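Local coordinates for protein acetylxylan esterase / glucomannan deacetylase (Cellvibrio japonicus, PDB 2WAA) that removes acetyl groups from acetylated xylan and glucomannan, contributing to the breakdown of plant cell wall polysaccharides, at residues Ala172-Ala177 with Glu328-Leu333; Ala283-Ile288 with Val300-Ser305. All blocks are in the same frame, centred on the assembly; numbering follows the deposited sequence.

How the contacts relate
After the β-rich N-terminal part, the chain enters the esterase domain, whose core is a five-stranded parallel sheet. Residues 172-177, at the end of helix 167-174, wait some 150 residues for their partner 328-333 on helix 319-337; contact 1 closes that long loop. Contact 2 lies within it and closes a short one, with 11 residues between 283-288 and 300-305, as helix 278-295 returns to strand 300-302. Their helices lie on opposite faces of the sheet: Ala-303 turns to helix 319-337, Tyr-302 to helix 278-295. The contact centres are about 18 Å apart. They meet through helix 319-337, next in the chain: Gln-332 NE2 hydrogen-bonds to Ser-304 O at 2.9 Å, and Leu-329 packs on Ala-303.

Contact 1: residues Ala172-Ala177 with Glu328-Leu333; sequences AKALDA and ELTPQL
Leu-175 meets both Thr-330 and Leu-333, and Ala-174 meets Thr-330, where two helices lie against the same face of the parallel sheet in the SGNH (GDSL-like) esterase fold. Helix 167-174 stops here in a Schellman motif: Asp-176, with positive phi, is the C-prime residue, Ala-177 N bonds to Ala-172 O and Asp-176 N to Lys-173 O. Within that turn Leu-175, where the chain first departs from helical geometry, points toward helix 319-337, and its two methyls divide the work. CD2 approaches Thr-330 CG2 at 3.8 Å, the two side chains sliding past each other in opposite directions. The same threonine methyl also touches Ala-174 CB, at 4.0 Å. Thr-330 can present this carbon because CG2 stands anti to its backbone N, leaving OG1 (chi1 -65°) turned back along its own helix to bond with Ala-326 O. The polar end is thus satisfied locally and the interface stays apolar. Behind it, Leu-175 and Leu-333 sit on the sheet, the former on Ile-135 and the latter on Leu-228 and Ile-230. On another flank of helix 319-337, Gln-332 NE2 gives Glu-328 O an almost straight bond of 3.1 Å, arriving from above the carbonyl plane; NE2 also bonds to Ser-304 O. Leu-175 and Leu-333 cross at about a right angle, and Leu-175 CD1 rests 4.0 Å from Leu-333 CD1 and 4.1 Å from Leu-333 CB.

Contact 2: residues Ala283-Ile288 with Val300-Ser305; sequences ALVSYI and VFYASS
Within the β-α-β unit made of strand 267-270, helix 278-295 and strand 300-302, Val-285 and Ile-288 of the helix pack on Tyr-302 of the returning strand. One aromatic side chain serves both aliphatic partners, lying at about a right angle to each. With CG anti to the backbone N (chi1 174°), Tyr-302 extends its ring from the strand along the flank of the helix, so that different parts of it fall beside residues almost one turn apart. Near the base of the ring, Ile-288 CG2 comes at a slant to CD1, 3.7 Å away. At the far end both methyls of Val-285 gather round the hydroxyl: CG2 lies 3.5 Å from Tyr-302 OH, and CG1 lies 3.9 Å from the same oxygen. This oxygen also has a polar partner, being hydrogen-bonded to Glu-272 OE1 in the loop that leads from strand 267-270 into the helix. Val-285 touches the Glu-272 side chain as well, so the three side chains are mutual neighbours. Ile-288 turns further inward and packs on Leu-270. Strand 300-302 is the outermost strand on this side of the sheet, pairing with 267-270; Val-300, on the same face as Tyr-302, packs against helix 245-262, while Phe-301 and Ala-303 face helix 319-337 on the other side.

Contact 1: residues Ala172-Ala177 with Glu328-Leu333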
loop_
_atom_site.group_PDB
_atom_site.type_symbol
_atom_site.label_atom_id
_atom_site.label_comp_id
_atom_site.label_asym_id
_atom_site.label_seq_id
_atom_site.Cartn_x
_atom_site.Cartn_y
_atom_site.Cartn_z
ATOM N N ALA A 172 -0.907 10.718 -1.315
ATOM C CA ALA A 172 0.117 10.664 -2.382
ATOM C C ALA A 172 -0.375 11.349 -3.652
ATOM O O ALA A 172 0.390 12.120 -4.258
ATOM C CB ALA A 172 0.534 9.227 -2.682
ATOM N N LYS A 173 -1.607 11.077 -4.035
ATOM C CA LYS A 173 -2.217 11.730 -5.225
ATOM C C LYS A 173 -2.266 13.256 -5.045
ATOM O O LYS A 173 -1.775 14.019 -5.895
ATOM C CB LYS A 173 -3.634 11.202 -5.472
ATOM C CG LYS A 173 -4.312 11.815 -6.693
ATOM C CD LYS A 173 -5.716 11.235 -6.767
ATOM C CE LYS A 173 -6.312 11.391 -8.171
ATOM N NZ LYS A 173 -6.977 12.716 -8.227
ATOM N N ALA A 174 -2.796 13.715 -3.915
ATOM C CA ALA A 174 -2.752 15.167 -3.630
ATOM C C ALA A 174 -1.331 15.774 -3.688
ATOM O O ALA A 174 -1.137 16.928 -4.155
ATOM C CB ALA A 174 -3.480 15.462 -2.288
ATOM N N LEU A 175 -0.302 15.016 -3.274
ATOM C CA LEU A 175 1.050 15.519 -3.257
ATOM C C LEU A 175 1.826 15.235 -4.562
ATOM O O LEU A 175 3.039 15.436 -4.586
ATOM C CB LEU A 175 1.848 14.898 -2.090
ATOM C CG LEU A 175 1.300 15.245 -0.707
ATOM C CD1 LEU A 175 2.026 14.473 0.366
ATOM C CD2 LEU A 175 1.416 16.750 -0.519
ATOM N N ASP A 176 1.125 14.744 -5.582
ATOM C CA ASP A 176 1.746 14.372 -6.889
ATOM C C ASP A 176 2.951 13.473 -6.670
ATOM O O ASP A 176 4.074 13.755 -7.117
ATOM C CB ASP A 176 2.191 15.628 -7.657
ATOM C CG ASP A 176 2.508 15.338 -9.136
ATOM O OD1 ASP A 176 2.043 14.311 -9.693
ATOM O OD2 ASP A 176 3.211 16.160 -9.728
ATOM N N ALA A 177 2.710 12.379 -5.946
ATOM C CA ALA A 177 3.786 11.504 -5.529
ATOM C C ALA A 177 3.461 10.055 -5.800
ATOM O O ALA A 177 2.292 9.640 -5.842
ATOM C CB ALA A 177 4.107 11.682 -4.031
ATOM N N GLU A 328 -6.558 16.124 6.407
ATOM C CA GLU A 328 -5.917 16.609 7.618
ATOM C C GLU A 328 -4.417 16.462 7.563
ATOM O O GLU A 328 -3.684 17.294 8.087
ATOM C CB GLU A 328 -6.419 15.842 8.846
ATOM C CG GLU A 328 -7.709 16.314 9.412
ATOM C CD GLU A 328 -7.927 15.743 10.799
ATOM O OE1 GLU A 328 -7.166 14.839 11.221
ATOM O OE2 GLU A 328 -8.844 16.206 11.484
ATOM N N LEU A 329 -3.969 15.373 6.940
ATOM C CA LEU A 329 -2.558 15.011 6.927
ATOM C C LEU A 329 -1.821 15.831 5.853
ATOM O O LEU A 329 -0.722 16.304 6.083
ATOM C CB LEU A 329 -2.434 13.518 6.608
ATOM C CG LEU A 329 -1.058 12.953 6.295
ATOM C CD1 LEU A 329 -0.140 13.204 7.526
ATOM C CD2 LEU A 329 -1.152 11.469 6.007
ATOM N N THR A 330 -2.442 15.960 4.676
ATOM C CA THR A 330 -1.781 16.513 3.480
ATOM C C THR A 330 -1.178 17.893 3.763
ATOM O O THR A 330 0.008 18.097 3.511
ATOM C CB THR A 330 -2.736 16.496 2.246
ATOM O OG1 THR A 330 -3.028 15.113 1.902
ATOM C CG2 THR A 330 -2.059 17.191 1.041
ATOM N N PRO A 331 -1.956 18.816 4.370
ATOM C CA PRO A 331 -1.385 20.153 4.659
ATOM C C PRO A 331 -0.154 20.153 5.575
ATOM O O PRO A 331 0.757 20.964 5.384
ATOM C CB PRO A 331 -2.545 20.909 5.352
ATOM C CG PRO A 331 -3.787 20.160 5.016
ATOM C CD PRO A 331 -3.378 18.712 4.735
ATOM N N GLN A 332 -0.134 19.247 6.556
ATOM C CA GLN A 332 0.987 19.124 7.441
ATOM C C GLN A 332 2.206 18.586 6.684
ATOM O O GLN A 332 3.319 19.087 6.885
ATOM C CB GLN A 332 0.647 18.216 8.618
ATOM C CG GLN A 332 -0.503 18.753 9.488
ATOM C CD GLN A 332 -0.793 17.796 10.657
ATOM O OE1 GLN A 332 -0.015 17.718 11.623
ATOM N NE2 GLN A 332 -1.899 17.058 10.563
ATOM N N LEU A 333 1.999 17.563 5.829
ATOM C CA LEU A 333 3.059 17.052 4.981
ATOM C C LEU A 333 3.607 18.139 4.035
ATOM O O LEU A 333 4.838 18.199 3.779
ATOM C CB LEU A 333 2.562 15.858 4.184
ATOM C CG LEU A 333 2.141 14.694 5.066
ATOM C CD1 LEU A 333 1.772 13.453 4.198
ATOM C CD2 LEU A 333 3.271 14.284 6.058
#

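Contact 2: residues Ala283-Ile288 with Val300-Ser305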
loop_
_atom_site.group_PDB
_atom_site.type_symbol
_atom_site.label_atom_id
_atom_site.label_comp_id
_atom_site.label_asym_id
_atom_site.label_seq_id
_atom_site.Cartn_x
_atom_site.Cartn_y
_atom_site.Cartn_z
ATOM N N ALA A 283 -1.349 8.318 24.963
ATOM C CA ALA A 283 -0.139 7.597 25.327
ATOM C C ALA A 283 0.739 7.420 24.103
ATOM O O ALA A 283 1.952 7.643 24.166
ATOM C CB ALA A 283 -0.471 6.228 25.946
ATOM N N LEU A 284 0.137 7.017 22.980
ATOM C CA LEU A 284 0.967 6.878 21.765
ATOM C C LEU A 284 1.554 8.208 21.287
ATOM O O LEU A 284 2.713 8.277 20.845
ATOM C CB LEU A 284 0.211 6.162 20.624
ATOM C CG LEU A 284 1.025 5.899 19.337
ATOM C CD1 LEU A 284 2.386 5.269 19.694
ATOM C CD2 LEU A 284 0.248 4.979 18.369
ATOM N N VAL A 285 0.781 9.285 21.391
ATOM C CA VAL A 285 1.322 10.585 21.048
ATOM C C VAL A 285 2.520 10.900 21.925
ATOM O O VAL A 285 3.551 11.431 21.458
ATOM C CB VAL A 285 0.227 11.669 21.214
ATOM C CG1 VAL A 285 0.827 13.065 21.160
ATOM C CG2 VAL A 285 -0.887 11.462 20.123
ATOM N N SER A 286 2.388 10.576 23.209
ATOM C CA SER A 286 3.438 10.844 24.170
ATOM C C SER A 286 4.685 10.039 23.806
ATOM O O SER A 286 5.783 10.573 23.795
ATOM C CB SER A 286 2.989 10.440 25.584
ATOM O OG SER A 286 3.982 10.880 26.481
ATOM N N TYR A 287 4.485 8.758 23.493
ATOM C CA TYR A 287 5.593 7.864 23.167
ATOM C C TYR A 287 6.308 8.356 21.887
ATOM O O TYR A 287 7.537 8.332 21.788
ATOM C CB TYR A 287 5.055 6.458 22.942
ATOM C CG TYR A 287 4.598 5.695 24.178
ATOM C CD1 TYR A 287 4.514 6.312 25.444
ATOM C CD2 TYR A 287 4.195 4.364 24.066
ATOM C CE1 TYR A 287 4.078 5.580 26.584
ATOM C CE2 TYR A 287 3.757 3.618 25.210
ATOM C CZ TYR A 287 3.736 4.238 26.455
ATOM O OH TYR A 287 3.268 3.507 27.532
ATOM N N ILE A 288 5.534 8.828 20.916
ATOM C CA ILE A 288 6.118 9.380 19.717
ATOM C C ILE A 288 6.973 10.612 20.049
ATOM O O ILE A 288 8.077 10.788 19.504
ATOM C CB ILE A 288 5.008 9.733 18.660
ATOM C CG1 ILE A 288 4.516 8.420 18.024
ATOM C CG2 ILE A 288 5.575 10.747 17.592
ATOM C CD1 ILE A 288 3.183 8.560 17.238
ATOM N N VAL A 300 13.182 13.860 11.397
ATOM C CA VAL A 300 12.017 13.141 11.929
ATOM C C VAL A 300 11.000 14.069 12.550
ATOM O O VAL A 300 11.346 14.871 13.445
ATOM C CB VAL A 300 12.418 12.094 13.025
ATOM C CG1 VAL A 300 11.148 11.276 13.486
ATOM C CG2 VAL A 300 13.434 11.138 12.444
ATOM N N PHE A 301 9.755 13.976 12.082
ATOM C CA PHE A 301 8.717 14.949 12.473
ATOM C C PHE A 301 7.464 14.218 12.905
ATOM O O PHE A 301 7.386 13.009 12.833
ATOM C CB PHE A 301 8.411 15.888 11.285
ATOM C CG PHE A 301 9.613 16.700 10.886
ATOM C CD1 PHE A 301 9.926 17.838 11.591
ATOM C CD2 PHE A 301 10.512 16.227 9.950
ATOM C CE1 PHE A 301 11.105 18.565 11.304
ATOM C CE2 PHE A 301 11.645 16.936 9.636
ATOM C CZ PHE A 301 11.958 18.107 10.324
ATOM N N TYR A 302 6.487 15.000 13.360
ATOM C CA TYR A 302 5.216 14.509 13.859
ATOM C C TYR A 302 4.071 15.168 13.088
ATOM O O TYR A 302 4.145 16.358 12.791
ATOM C CB TYR A 302 5.076 14.887 15.346
ATOM C CG TYR A 302 3.691 14.529 15.917
ATOM C CD1 TYR A 302 3.293 13.207 16.001
ATOM C CD2 TYR A 302 2.793 15.510 16.335
ATOM C CE1 TYR A 302 2.058 12.860 16.478
ATOM C CE2 TYR A 302 1.520 15.152 16.819
ATOM C CZ TYR A 302 1.187 13.820 16.886
ATOM O OH TYR A 302 -0.040 13.375 17.356
ATOM N N ALA A 303 3.004 14.428 12.788
ATOM C CA ALA A 303 1.780 15.018 12.267
ATOM C C ALA A 303 0.620 14.615 13.183
ATOM O O ALA A 303 0.510 13.446 13.531
ATOM C CB ALA A 303 1.497 14.521 10.850
ATOM N N SER A 304 -0.223 15.560 13.564
ATOM C CA SER A 304 -1.326 15.219 14.449
ATOM C C SER A 304 -2.511 14.725 13.628
ATOM O O SER A 304 -2.670 15.035 12.439
ATOM C CB SER A 304 -1.751 16.450 15.292
ATOM O OG SER A 304 -2.088 17.551 14.459
ATOM N N SER A 305 -3.415 14.023 14.279
ATOM C CA SER A 305 -4.591 13.627 13.525
ATOM C C SER A 305 -5.780 13.454 14.414
ATOM O O SER A 305 -5.633 13.404 15.645
ATOM C CB SER A 305 -4.312 12.316 12.886
ATOM O OG SER A 305 -3.927 11.455 13.914
#